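Local coordinates for GTP-binding protein (Thermus thermophilus, PDB 2DBY), which binds guanine nucleotide in an OBG-type P-loop GTPase domain and is probably a ribosome-binding ATPase, at residues V204-N209 / L232-E237; K178-F183 / L199-V204; L2-V7 / V100-H105; E213-G218 / V238-A243. One frame throughout, in Å; residues are numbered along the deposited sequence.

Overall arrangement
All four contacts lie in the nucleotide-binding domain, and three reach one mixed beta sheet. Along the chain, interaction 3 opens at the first strand and closes before interaction 2, which closes before interaction 1; interactions 1 and 4 alternate their segments within the unit strand 204-209, helix 222-234, strand 237-241. Interaction 3 joins strands 3-7 and 102-108, and the latter pairs with strand 204-209 of interaction 1, the centres about 12 Å apart. Interaction 2 shares Val204 with interaction 1; its centre is about 24 Å from that of interaction 4. Asn209, Ser242 and Ala243 bring interactions 1 and 4 to GDP at the C-terminal ends of strands 204-209 and 237-241, the sheet edge that carries the nucleotide site.

Interaction 1 of 4, residues V204-N209 / L232-E237; sequences VIYVAN and LEEGAE. With GDP (guanosine-5'-diphosphate), chain B.
Two backbone hydrogen bonds join Val204-Tyr206 to Glu237. Glu237 N donates to Val204 O over 3.0 Å, and Tyr206 N donates to Glu237 O over 2.7 Å. Both are fairly straight and bracket Ile205, the parallel bridge partner of Glu237. Water 1 adds a link before the bridge, accepting from Val204 N and donating to Gly235 O. This is the return of a right-handed beta-alpha-beta crossover: helix 222-234 ends, Gly235 turns with positive phi, and the chain enters strand 237-241 beside strand 204-209, as in P-loop GTPase domains. The apolar part centres on Ala236, whose CB sits squarely over the Tyr206 ring, 4.1 Å from its centroid and 3° off the normal, in a CH-pi contact. The same methyl meets Val204 CG1 at 3.7 Å, a branch brought there by lying anti to the backbone N (chi1 169°). Beyond the ring, Tyr206 OH reaches the aliphatic part of Glu234, 3.3 Å from its CG, while the carboxylate leads away. At the other end of the strand, the Asn209 amide lies at the guanine edge of GDP, ND2 3.2 Å from N7, while OD1 accepts from Ala243 N and ND2 donates to Val12 O.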
loop_
_atom_site.group_PDB
_atom_site.type_symbol
_atom_site.label_atom_id
_atom_site.label_comp_id
_atom_site.label_asym_id
_atom_site.label_seq_id
_atom_site.Cartn_x
_atom_site.Cartn_y
_atom_site.Cartn_z
ATOM N N VAL A 204 7.685 4.317 -2.964
ATOM C CA VAL A 204 7.502 5.576 -2.238
ATOM C C VAL A 204 6.372 6.402 -2.813
ATOM O O VAL A 204 6.175 6.420 -4.048
ATOM C CB VAL A 204 8.779 6.456 -2.308
ATOM C CG1 VAL A 204 8.458 7.877 -1.787
ATOM C CG2 VAL A 204 9.911 5.844 -1.488
ATOM N N ILE A 205 5.614 7.035 -1.912
ATOM C CA ILE A 205 4.547 7.968 -2.295
ATOM C C ILE A 205 4.937 9.317 -1.686
ATOM O O ILE A 205 5.233 9.389 -0.504
ATOM C CB ILE A 205 3.191 7.577 -1.665
ATOM C CG1 ILE A 205 2.744 6.204 -2.147
ATOM C CG2 ILE A 205 2.120 8.658 -2.005
ATOM C CD1 ILE A 205 1.723 5.575 -1.186
ATOM N N TYR A 206 4.987 10.382 -2.481
ATOM C CA TYR A 206 5.282 11.687 -1.917
ATOM C C TYR A 206 3.884 12.255 -1.672
ATOM O O TYR A 206 3.084 12.326 -2.606
ATOM C CB TYR A 206 5.992 12.579 -2.931
ATOM C CG TYR A 206 7.480 12.337 -3.086
ATOM C CD1 TYR A 206 8.152 12.829 -4.200
ATOM C CD2 TYR A 206 8.208 11.654 -2.130
ATOM C CE1 TYR A 206 9.518 12.647 -4.359
ATOM C CE2 TYR A 206 9.585 11.461 -2.267
ATOM C CZ TYR A 206 10.230 11.968 -3.396
ATOM O OH TYR A 206 11.588 11.805 -3.552
ATOM N N VAL A 207 3.595 12.639 -0.431
ATOM C CA VAL A 207 2.273 13.174 -0.088
ATOM C C VAL A 207 2.438 14.686 0.000
ATOM O O VAL A 207 3.007 15.203 0.968
ATOM C CB VAL A 207 1.802 12.609 1.288
ATOM C CG1 VAL A 207 0.429 13.163 1.642
ATOM C CG2 VAL A 207 1.747 11.086 1.231
ATOM N N ALA A 208 1.983 15.383 -1.032
ATOM C CA ALA A 208 2.100 16.849 -1.063
ATOM C C ALA A 208 0.977 17.448 -0.232
ATOM O O ALA A 208 -0.189 17.392 -0.635
ATOM C CB ALA A 208 2.020 17.365 -2.523
ATOM N N ASN A 209 1.326 17.996 0.930
ATOM C CA ASN A 209 0.335 18.615 1.822
ATOM C C ASN A 209 0.136 20.049 1.349
ATOM O O ASN A 209 1.085 20.838 1.320
ATOM C CB ASN A 209 0.834 18.596 3.266
ATOM C CG ASN A 209 -0.247 18.984 4.257
ATOM O OD1 ASN A 209 -1.444 18.999 3.923
ATOM N ND2 ASN A 209 0.154 19.285 5.473
ATOM N N LEU A 232 9.488 11.909 -10.315
ATOM C CA LEU A 232 9.838 11.182 -11.536
ATOM C C LEU A 232 11.266 10.666 -11.466
ATOM O O LEU A 232 11.542 9.556 -11.926
ATOM C CB LEU A 232 9.652 12.071 -12.770
ATOM C CG LEU A 232 9.637 11.324 -14.098
ATOM C CD1 LEU A 232 8.484 10.309 -14.084
ATOM C CD2 LEU A 232 9.472 12.325 -15.256
ATOM N N GLU A 233 12.156 11.448 -10.855
ATOM C CA GLU A 233 13.562 11.056 -10.714
ATOM C C GLU A 233 13.743 9.962 -9.688
ATOM O O GLU A 233 14.613 9.109 -9.820
ATOM C CB GLU A 233 14.424 12.243 -10.287
ATOM C CG GLU A 233 14.434 13.370 -11.281
ATOM C CD GLU A 233 15.354 14.487 -10.860
ATOM O OE1 GLU A 233 15.633 15.362 -11.702
ATOM O OE2 GLU A 233 15.798 14.496 -9.691
ATOM N N GLU A 234 12.914 9.982 -8.658
ATOM C CA GLU A 234 13.019 8.988 -7.587
ATOM C C GLU A 234 12.122 7.762 -7.730
ATOM O O GLU A 234 12.147 6.881 -6.863
ATOM C CB GLU A 234 12.731 9.681 -6.239
ATOM C CG GLU A 234 13.710 10.828 -5.918
ATOM C CD GLU A 234 15.187 10.398 -5.943
ATOM O OE1 GLU A 234 15.972 10.984 -6.724
ATOM O OE2 GLU A 234 15.574 9.487 -5.194
ATOM N N GLY A 235 11.327 7.698 -8.803
ATOM C CA GLY A 235 10.438 6.556 -8.995
ATOM C C GLY A 235 9.307 6.497 -7.969
ATOM O O GLY A 235 8.824 5.416 -7.630
ATOM N N ALA A 236 8.880 7.662 -7.480
ATOM C CA ALA A 236 7.795 7.755 -6.479
ATOM C C ALA A 236 6.489 8.212 -7.142
ATOM O O ALA A 236 6.504 8.783 -8.240
ATOM C CB ALA A 236 8.193 8.773 -5.395
ATOM N N GLU A 237 5.363 7.961 -6.474
ATOM C CA GLU A 237 4.068 8.412 -6.974
ATOM C C GLU A 237 3.721 9.614 -6.111
ATOM O O GLU A 237 4.293 9.770 -5.035
ATOM C CB GLU A 237 3.012 7.332 -6.791
ATOM C CG GLU A 237 3.214 6.144 -7.718
ATOM C CD GLU A 237 3.314 6.577 -9.170
ATOM O OE1 GLU A 237 2.420 7.320 -9.636
ATOM O OE2 GLU A 237 4.287 6.183 -9.851
HETATM P PB GDP B . 4.185 17.851 12.080
HETATM O O1B GDP B . 5.298 18.596 12.804
HETATM O O2B GDP B . 4.695 17.259 10.658
HETATM O O3B GDP B . 3.250 16.980 12.916
HETATM O O3A GDP B . 3.208 19.075 11.604
HETATM P PA GDP B . 1.772 19.536 12.180
HETATM O O1A GDP B . 0.803 18.442 12.051
HETATM O O2A GDP B . 1.910 19.964 13.725
HETATM O "O5'" GDP B . 1.257 20.794 11.306
HETATM C "C5'" GDP B . 2.162 21.892 11.471
HETATM C "C4'" GDP B . 1.383 23.215 11.261
HETATM O "O4'" GDP B . 0.786 23.308 9.908
HETATM C "C3'" GDP B . 0.194 23.406 12.193
HETATM O "O3'" GDP B . -0.133 24.572 12.947
HETATM C "C2'" GDP B . -0.965 22.750 11.397
HETATM O "O2'" GDP B . -2.183 23.397 11.835
HETATM C "C1'" GDP B . -0.702 23.342 10.020
HETATM N N9 GDP B . -1.262 22.520 8.908
HETATM C C8 GDP B . -1.100 21.161 8.717
HETATM N N7 GDP B . -1.718 20.773 7.635
HETATM C C5 GDP B . -2.317 21.848 7.058
HETATM C C6 GDP B . -3.113 22.043 5.878
HETATM O O6 GDP B . -3.377 21.106 5.162
HETATM N N1 GDP B . -3.570 23.312 5.578
HETATM C C2 GDP B . -3.263 24.379 6.403
HETATM N N2 GDP B . -3.727 25.629 6.083
HETATM N N3 GDP B . -2.521 24.213 7.507
HETATM C C4 GDP B . -2.035 22.984 7.867
HETATM O O HOH W 1 7.812 3.871 -5.789
#

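Interaction 2 of 4, residues K178-F183 / L199-V204; sequences KPARTF and LTAKPV
Thr200 OG1 is gripped by two groups: it accepts from Ala180 N at 3.0 Å in an almost straight bond (174°) and is also hydrogen-bonded to Asp139 of helix 124-156. The contact joins two short 3-10 turns, 180-182 and 199-201, which flank helix 187-195, the second leading into strand 204-209, on the side of the nucleotide-binding domain away from its annotated sites. Arg181 N donates to Thr200 O at 2.9 Å in a more bent bond. The Arg181 side chain then runs across the second turn. Its CG stands between the backbone N and the carbonyl carbon (chi1 80°), and a further bend at chi3 lets NE donate to Lys202 O over 3.2 Å, again in a bent bond (140°), with the oxygen tilted out of the guanidinium plane. The guanidinium is sandwiched: Val204 CG2 lies over one face and Pro179 CB over the opposite one, each 3.3 Å above the plane and offset toward the rim. Its ends are held by Glu132, in a salt bridge with NH2, and by Glu234 O, bonded to NH1. A leucine here would probably leave Glu132 without its charge mate and Lys202 O without the NE donor. Water 2 accepts from Arg181 NH2 at 2.8 Å and donates to both Leu199 O and Lys202 O.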
loop_
_atom_site.group_PDB
_atom_site.type_symbol
_atom_site.label_atom_id
_atom_site.label_comp_id
_atom_site.label_asym_id
_atom_site.label_seq_id
_atom_site.Cartn_x
_atom_site.Cartn_y
_atom_site.Cartn_z
ATOM N N LYS A 178 21.299 7.323 -6.293
ATOM C CA LYS A 178 20.000 6.888 -6.830
ATOM C C LYS A 178 19.408 5.723 -6.021
ATOM O O LYS A 178 20.119 4.821 -5.582
ATOM C CB LYS A 178 20.153 6.509 -8.302
ATOM C CG LYS A 178 20.634 7.734 -9.115
ATOM C CD LYS A 178 21.349 7.346 -10.378
ATOM C CE LYS A 178 22.087 8.578 -10.948
ATOM N NZ LYS A 178 22.837 8.224 -12.185
ATOM N N PRO A 179 18.096 5.720 -5.824
ATOM C CA PRO A 179 17.470 4.645 -5.040
ATOM C C PRO A 179 17.362 3.304 -5.738
ATOM O O PRO A 179 17.212 3.252 -6.957
ATOM C CB PRO A 179 16.087 5.219 -4.714
ATOM C CG PRO A 179 15.793 6.073 -5.959
ATOM C CD PRO A 179 17.106 6.691 -6.337
ATOM N N ALA A 180 17.374 2.220 -4.962
ATOM C CA ALA A 180 17.277 0.898 -5.555
ATOM C C ALA A 180 15.960 0.751 -6.328
ATOM O O ALA A 180 15.908 0.037 -7.325
ATOM C CB ALA A 180 17.394 -0.209 -4.480
ATOM N N ARG A 181 14.921 1.483 -5.928
ATOM C CA ARG A 181 13.633 1.319 -6.598
ATOM C C ARG A 181 13.631 1.752 -8.078
ATOM O O ARG A 181 12.767 1.293 -8.839
ATOM C CB ARG A 181 12.514 2.055 -5.827
ATOM C CG ARG A 181 12.454 3.584 -6.084
ATOM C CD ARG A 181 11.517 4.257 -5.034
ATOM N NE ARG A 181 12.157 4.422 -3.719
ATOM C CZ ARG A 181 12.840 5.495 -3.327
ATOM N NH1 ARG A 181 12.994 6.545 -4.123
ATOM N NH2 ARG A 181 13.394 5.526 -2.123
ATOM N N THR A 182 14.585 2.588 -8.487
ATOM C CA THR A 182 14.645 3.008 -9.897
ATOM C C THR A 182 15.634 2.196 -10.721
ATOM O O THR A 182 15.833 2.474 -11.903
ATOM C CB THR A 182 15.014 4.485 -10.078
ATOM O OG1 THR A 182 16.252 4.781 -9.413
ATOM C CG2 THR A 182 13.884 5.394 -9.545
ATOM N N PHE A 183 16.275 1.216 -10.104
ATOM C CA PHE A 183 17.210 0.375 -10.863
ATOM C C PHE A 183 16.354 -0.489 -11.792
ATOM O O PHE A 183 15.303 -0.991 -11.394
ATOM C CB PHE A 183 18.026 -0.503 -9.913
ATOM C CG PHE A 183 19.230 -1.125 -10.565
ATOM C CD1 PHE A 183 20.415 -0.401 -10.675
ATOM C CD2 PHE A 183 19.164 -2.403 -11.091
ATOM C CE1 PHE A 183 21.530 -0.943 -11.316
ATOM C CE2 PHE A 183 20.278 -2.973 -11.744
ATOM C CZ PHE A 183 21.465 -2.232 -11.854
ATOM N N LEU A 199 16.283 -0.521 1.857
ATOM C CA LEU A 199 15.329 0.512 2.235
ATOM C C LEU A 199 14.871 1.357 1.045
ATOM O O LEU A 199 13.682 1.723 0.951
ATOM C CB LEU A 199 15.941 1.416 3.305
ATOM C CG LEU A 199 16.431 0.650 4.542
ATOM C CD1 LEU A 199 16.857 1.689 5.571
ATOM C CD2 LEU A 199 15.324 -0.273 5.154
ATOM N N THR A 200 15.796 1.669 0.141
ATOM C CA THR A 200 15.459 2.485 -1.021
ATOM C C THR A 200 14.804 1.697 -2.149
ATOM O O THR A 200 14.497 2.267 -3.200
ATOM C CB THR A 200 16.686 3.255 -1.595
ATOM O OG1 THR A 200 17.684 2.321 -2.004
ATOM C CG2 THR A 200 17.270 4.190 -0.536
ATOM N N ALA A 201 14.582 0.404 -1.922
ATOM C CA ALA A 201 13.878 -0.439 -2.899
ATOM C C ALA A 201 12.362 -0.403 -2.594
ATOM O O ALA A 201 11.535 -0.796 -3.442
ATOM C CB ALA A 201 14.409 -1.902 -2.845
ATOM N N LYS A 202 11.989 0.050 -1.396
ATOM C CA LYS A 202 10.564 0.132 -1.052
ATOM C C LYS A 202 9.874 1.212 -1.896
ATOM O O LYS A 202 10.431 2.297 -2.133
ATOM C CB LYS A 202 10.378 0.465 0.451
ATOM C CG LYS A 202 11.066 -0.536 1.397
ATOM C CD LYS A 202 11.002 -0.076 2.864
ATOM C CE LYS A 202 11.816 -0.996 3.782
ATOM N NZ LYS A 202 11.164 -2.324 4.000
ATOM N N PRO A 203 8.652 0.928 -2.370
ATOM C CA PRO A 203 7.935 1.927 -3.174
ATOM C C PRO A 203 7.727 3.162 -2.315
ATOM O O PRO A 203 7.556 3.065 -1.086
ATOM C CB PRO A 203 6.607 1.241 -3.480
ATOM C CG PRO A 203 6.981 -0.206 -3.510
ATOM C CD PRO A 203 7.936 -0.362 -2.364
ATOM N N VAL A 204 7.685 4.317 -2.964
ATOM C CA VAL A 204 7.502 5.576 -2.238
ATOM C C VAL A 204 6.372 6.402 -2.813
ATOM O O VAL A 204 6.175 6.420 -4.048
ATOM C CB VAL A 204 8.779 6.456 -2.308
ATOM C CG1 VAL A 204 8.458 7.877 -1.787
ATOM C CG2 VAL A 204 9.911 5.844 -1.488
HETATM O O HOH W 2 12.296 3.547 -0.477
#

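Interaction 3 of 4, residues L2-V7 / V100-H105; sequences LAVGIV and VAAIAH. With FMT (formic acid), chain C.
Strands 3-7 and 102-108 are parallel neighbours in the central sheet of the GTPase domain, paired from Val4-Ala102 to Val7-His105. The ladder alternates: Gly5 N donates to Ala102 O, Ala104 N to Gly5 O and Val7 N to Ala104 O, each at 2.8 Å. At its start Ala3 O takes Ala101 N at 3.0 Å and, weakly, Ala102 N. Val100 CG1 and CG2 cover Gly5, where a CB would clash with CG2. On the face of Val4 and Ile6, Val4 CG1 packs against Ala104 CB at 3.6 Å. On the other, Val7 CG2 lies over the His105 ring, 4.0 Å from its centroid and toward the rim; chi1 -52° puts CG2 between the backbone N and the carbonyl carbon, facing the ring. His105 ND1 donates to O1 of a formic acid molecule, probably from the crystallisation liquor, at 2.9 Å. With an alanine in place of His105, Val7 CG2 would probably lose the ring face it lies against. Strand 3-7 leads into the P-loop, the strand-loop-helix typical of these GTPases.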
loop_
_atom_site.group_PDB
_atom_site.type_symbol
_atom_site.label_atom_id
_atom_site.label_comp_id
_atom_site.label_asym_id
_atom_site.label_seq_id
_atom_site.Cartn_x
_atom_site.Cartn_y
_atom_site.Cartn_z
ATOM N N LEU A 2 2.629 -5.537 6.104
ATOM C CA LEU A 2 1.998 -5.165 4.838
ATOM C C LEU A 2 1.372 -3.801 5.153
ATOM O O LEU A 2 0.152 -3.677 5.321
ATOM C CB LEU A 2 0.892 -6.160 4.482
ATOM C CG LEU A 2 0.390 -5.961 3.058
ATOM C CD1 LEU A 2 1.554 -6.135 2.079
ATOM C CD2 LEU A 2 -0.719 -6.940 2.776
ATOM N N ALA A 3 2.212 -2.775 5.238
ATOM C CA ALA A 3 1.732 -1.466 5.611
ATOM C C ALA A 3 2.571 -0.365 4.976
ATOM O O ALA A 3 3.686 -0.607 4.499
ATOM C CB ALA A 3 1.778 -1.314 7.143
ATOM N N VAL A 4 2.027 0.844 5.013
ATOM C CA VAL A 4 2.697 2.022 4.458
ATOM C C VAL A 4 3.196 2.841 5.653
ATOM O O VAL A 4 2.416 3.189 6.548
ATOM C CB VAL A 4 1.729 2.894 3.650
ATOM C CG1 VAL A 4 2.452 4.159 3.131
ATOM C CG2 VAL A 4 1.134 2.074 2.494
ATOM N N GLY A 5 4.488 3.139 5.665
ATOM C CA GLY A 5 5.052 3.924 6.756
ATOM C C GLY A 5 5.035 5.400 6.371
ATOM O O GLY A 5 5.592 5.765 5.333
ATOM N N ILE A 6 4.382 6.236 7.181
ATOM C CA ILE A 6 4.300 7.668 6.915
ATOM C C ILE A 6 5.434 8.385 7.624
ATOM O O ILE A 6 5.575 8.285 8.855
ATOM C CB ILE A 6 2.946 8.265 7.393
ATOM C CG1 ILE A 6 1.799 7.514 6.693
ATOM C CG2 ILE A 6 2.898 9.792 7.064
ATOM C CD1 ILE A 6 0.435 8.121 6.907
ATOM N N VAL A 7 6.249 9.113 6.852
ATOM C CA VAL A 7 7.373 9.825 7.440
ATOM C C VAL A 7 7.275 11.305 7.173
ATOM O O VAL A 7 6.567 11.736 6.261
ATOM C CB VAL A 7 8.736 9.305 6.902
ATOM C CG1 VAL A 7 8.810 7.802 7.055
ATOM C CG2 VAL A 7 8.924 9.689 5.482
ATOM N N VAL A 100 8.183 -1.662 7.328
ATOM C CA VAL A 100 7.029 -1.393 6.466
ATOM C C VAL A 100 7.377 -1.749 5.025
ATOM O O VAL A 100 8.550 -1.829 4.677
ATOM C CB VAL A 100 6.580 0.079 6.533
ATOM C CG1 VAL A 100 6.036 0.365 7.950
ATOM C CG2 VAL A 100 7.753 1.009 6.206
ATOM N N ALA A 101 6.351 -1.951 4.202
ATOM C CA ALA A 101 6.534 -2.350 2.798
ATOM C C ALA A 101 6.630 -1.204 1.803
ATOM O O ALA A 101 7.111 -1.381 0.684
ATOM C CB ALA A 101 5.398 -3.272 2.393
ATOM N N ALA A 102 6.143 -0.042 2.205
ATOM C CA ALA A 102 6.179 1.160 1.373
ATOM C C ALA A 102 6.295 2.360 2.297
ATOM O O ALA A 102 6.004 2.260 3.500
ATOM C CB ALA A 102 4.903 1.257 0.467
ATOM N N ILE A 103 6.704 3.497 1.734
ATOM C CA ILE A 103 6.920 4.718 2.489
ATOM C C ILE A 103 6.099 5.859 1.876
ATOM O O ILE A 103 6.044 6.005 0.653
ATOM C CB ILE A 103 8.431 5.115 2.425
ATOM C CG1 ILE A 103 9.273 4.020 3.089
ATOM C CG2 ILE A 103 8.636 6.493 3.065
ATOM C CD1 ILE A 103 10.786 4.222 2.947
ATOM N N ALA A 104 5.456 6.656 2.718
ATOM C CA ALA A 104 4.708 7.807 2.224
ATOM C C ALA A 104 5.354 8.974 2.980
ATOM O O ALA A 104 5.318 9.041 4.215
ATOM C CB ALA A 104 3.211 7.673 2.567
ATOM N N HIS A 105 5.946 9.897 2.237
ATOM C CA HIS A 105 6.661 11.017 2.840
ATOM C C HIS A 105 5.836 12.278 2.682
ATOM O O HIS A 105 5.571 12.718 1.562
ATOM C CB HIS A 105 8.046 11.163 2.139
ATOM C CG HIS A 105 8.970 12.162 2.786
ATOM N ND1 HIS A 105 10.332 12.167 2.551
ATOM C CD2 HIS A 105 8.739 13.164 3.672
ATOM C CE1 HIS A 105 10.899 13.128 3.260
ATOM N NE2 HIS A 105 9.954 13.753 3.949
HETATM C C FMT C . 11.479 9.630 1.034
HETATM O O1 FMT C . 11.993 10.671 0.634
HETATM O O2 FMT C . 11.968 8.421 0.633
#

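Interaction 4 of 4, residues E213-G218 / V238-A243; sequences EDLPDG and VVVVSA. With GDP (guanosine-5'-diphosphate), chain B.
Leu215 and Val240 form the close-packed part of this contact. Leu215 CD2 rests on the strand backbone, 3.8 Å from Val240 O and 3.9 Å from Val241 CA, and also meets Val240 CG1 at 4.0 Å. The other branch, CD1, reaches Ser242 CB at 3.9 Å, and the leucine thus straddles the end of the strand. Val240 points toward the 213-218 loop: its CB lies 3.5 Å from Pro216 O, and CG2 touches the backbone of Asp217. CG1, anti to the backbone N (chi1 -178°), is the branch turned to Leu215. The looser side is polar and bridged by solvent. Pro216 follows a cis peptide bond; its CB and that of the exposed Asp217 point away from the strand, and water 3 donates to both Pro216 O and Val240 O. No direct hydrogen bond joins the two segments, although Gly218 N closes the loop internally on Asp214 O. Past the strand, Ser242 serves as N-cap of helix 243-250, its OG bonded to Leu245 N and donating to GDP O6 at 3.0 Å. That oxygen is thereby read at the helix start, close to Ala243 N. The loop covers the C-terminal end of strand 237-241 before helix 243-250, with strand 204-209 alongside, helix 222-234 reaching Val240 through Arg228, and helix 270-281 reaching Pro216 through Arg273.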
loop_
_atom_site.group_PDB
_atom_site.type_symbol
_atom_site.label_atom_id
_atom_site.label_comp_id
_atom_site.label_asym_id
_atom_site.label_seq_id
_atom_site.Cartn_x
_atom_site.Cartn_y
_atom_site.Cartn_z
ATOM N N GLU A 213 -7.499 24.991 -1.048
ATOM C CA GLU A 213 -7.776 25.626 -2.352
ATOM C C GLU A 213 -6.972 25.010 -3.490
ATOM O O GLU A 213 -7.339 25.144 -4.655
ATOM C CB GLU A 213 -7.472 27.120 -2.312
ATOM C CG GLU A 213 -6.081 27.452 -1.855
ATOM C CD GLU A 213 -6.038 27.816 -0.372
ATOM O OE1 GLU A 213 -6.806 27.222 0.449
ATOM O OE2 GLU A 213 -5.219 28.697 -0.030
ATOM N N ASP A 214 -5.865 24.350 -3.157
ATOM C CA ASP A 214 -5.022 23.717 -4.163
ATOM C C ASP A 214 -5.455 22.296 -4.541
ATOM O O ASP A 214 -4.809 21.662 -5.363
ATOM C CB ASP A 214 -3.560 23.698 -3.691
ATOM C CG ASP A 214 -2.828 24.994 -4.004
ATOM O OD1 ASP A 214 -3.317 25.743 -4.875
ATOM O OD2 ASP A 214 -1.765 25.268 -3.399
ATOM N N LEU A 215 -6.529 21.789 -3.928
ATOM C CA LEU A 215 -7.011 20.456 -4.245
ATOM C C LEU A 215 -7.812 20.559 -5.539
ATOM O O LEU A 215 -8.420 21.598 -5.824
ATOM C CB LEU A 215 -7.895 19.906 -3.111
ATOM C CG LEU A 215 -7.178 19.692 -1.763
ATOM C CD1 LEU A 215 -8.194 19.332 -0.672
ATOM C CD2 LEU A 215 -6.111 18.579 -1.919
ATOM N N PRO A 216 -7.896 19.462 -6.294
ATOM C CA PRO A 216 -7.319 18.140 -6.036
ATOM C C PRO A 216 -5.891 17.836 -6.495
ATOM O O PRO A 216 -5.286 16.892 -5.996
ATOM C CB PRO A 216 -8.297 17.225 -6.750
ATOM C CG PRO A 216 -8.515 18.001 -8.025
ATOM C CD PRO A 216 -8.724 19.430 -7.514
ATOM N N ASP A 217 -5.350 18.605 -7.439
ATOM C CA ASP A 217 -4.011 18.281 -7.970
ATOM C C ASP A 217 -2.879 19.284 -7.764
ATOM O O ASP A 217 -1.787 19.107 -8.326
ATOM C CB ASP A 217 -4.108 18.015 -9.481
ATOM C CG ASP A 217 -5.173 16.996 -9.840
ATOM O OD1 ASP A 217 -5.206 15.916 -9.223
ATOM O OD2 ASP A 217 -5.967 17.278 -10.764
ATOM N N GLY A 218 -3.126 20.332 -6.991
ATOM C CA GLY A 218 -2.106 21.330 -6.767
ATOM C C GLY A 218 -1.705 21.983 -8.078
ATOM O O GLY A 218 -0.544 22.351 -8.278
ATOM N N VAL A 238 2.789 10.451 -6.567
ATOM C CA VAL A 238 2.413 11.659 -5.809
ATOM C C VAL A 238 0.924 11.666 -5.471
ATOM O O VAL A 238 0.069 11.304 -6.299
ATOM C CB VAL A 238 2.732 12.964 -6.633
ATOM C CG1 VAL A 238 2.209 14.216 -5.905
ATOM C CG2 VAL A 238 4.239 13.107 -6.811
ATOM N N VAL A 239 0.609 12.020 -4.231
ATOM C CA VAL A 239 -0.798 12.157 -3.854
ATOM C C VAL A 239 -0.908 13.519 -3.197
ATOM O O VAL A 239 -0.105 13.854 -2.315
ATOM C CB VAL A 239 -1.286 11.122 -2.836
ATOM C CG1 VAL A 239 -2.803 11.318 -2.638
ATOM C CG2 VAL A 239 -1.008 9.702 -3.320
ATOM N N VAL A 240 -1.893 14.308 -3.618
ATOM C CA VAL A 240 -2.060 15.641 -3.034
ATOM C C VAL A 240 -3.205 15.638 -2.034
ATOM O O VAL A 240 -4.318 15.217 -2.362
ATOM C CB VAL A 240 -2.350 16.687 -4.141
ATOM C CG1 VAL A 240 -2.467 18.085 -3.526
ATOM C CG2 VAL A 240 -1.265 16.617 -5.215
ATOM N N VAL A 241 -2.928 16.100 -0.817
ATOM C CA VAL A 241 -3.962 16.166 0.225
ATOM C C VAL A 241 -3.823 17.441 1.046
ATOM O O VAL A 241 -2.787 18.104 1.036
ATOM C CB VAL A 241 -3.826 14.995 1.236
ATOM C CG1 VAL A 241 -3.728 13.672 0.489
ATOM C CG2 VAL A 241 -2.610 15.219 2.151
ATOM N N SER A 242 -4.891 17.807 1.741
ATOM C CA SER A 242 -4.810 18.900 2.704
ATOM C C SER A 242 -5.027 18.163 4.038
ATOM O O SER A 242 -6.146 17.723 4.330
ATOM C CB SER A 242 -5.947 19.917 2.523
ATOM O OG SER A 242 -5.992 20.738 3.672
ATOM N N ALA A 243 -3.971 18.006 4.836
ATOM C CA ALA A 243 -4.072 17.307 6.117
ATOM C C ALA A 243 -5.111 17.973 7.001
ATOM O O ALA A 243 -5.881 17.310 7.686
ATOM C CB ALA A 243 -2.708 17.321 6.839
HETATM P PB GDP B . 4.185 17.851 12.080
HETATM O O1B GDP B . 5.298 18.596 12.804
HETATM O O2B GDP B . 4.695 17.259 10.658
HETATM O O3B GDP B . 3.250 16.980 12.916
HETATM O O3A GDP B . 3.208 19.075 11.604
HETATM P PA GDP B . 1.772 19.536 12.180
HETATM O O1A GDP B . 0.803 18.442 12.051
HETATM O O2A GDP B . 1.910 19.964 13.725
HETATM O "O5'" GDP B . 1.257 20.794 11.306
HETATM C "C5'" GDP B . 2.162 21.892 11.471
HETATM C "C4'" GDP B . 1.383 23.215 11.261
HETATM O "O4'" GDP B . 0.786 23.308 9.908
HETATM C "C3'" GDP B . 0.194 23.406 12.193
HETATM O "O3'" GDP B . -0.133 24.572 12.947
HETATM C "C2'" GDP B . -0.965 22.750 11.397
HETATM O "O2'" GDP B . -2.183 23.397 11.835
HETATM C "C1'" GDP B . -0.702 23.342 10.020
HETATM N N9 GDP B . -1.262 22.520 8.908
HETATM C C8 GDP B . -1.100 21.161 8.717
HETATM N N7 GDP B . -1.718 20.773 7.635
HETATM C C5 GDP B . -2.317 21.848 7.058
HETATM C C6 GDP B . -3.113 22.043 5.878
HETATM O O6 GDP B . -3.377 21.106 5.162
HETATM N N1 GDP B . -3.570 23.312 5.578
HETATM C C2 GDP B . -3.263 24.379 6.403
HETATM N N2 GDP B . -3.727 25.629 6.083
HETATM N N3 GDP B . -2.521 24.213 7.507
HETATM C C4 GDP B . -2.035 22.984 7.867
HETATM O O HOH W 3 -6.011 15.003 -4.468
#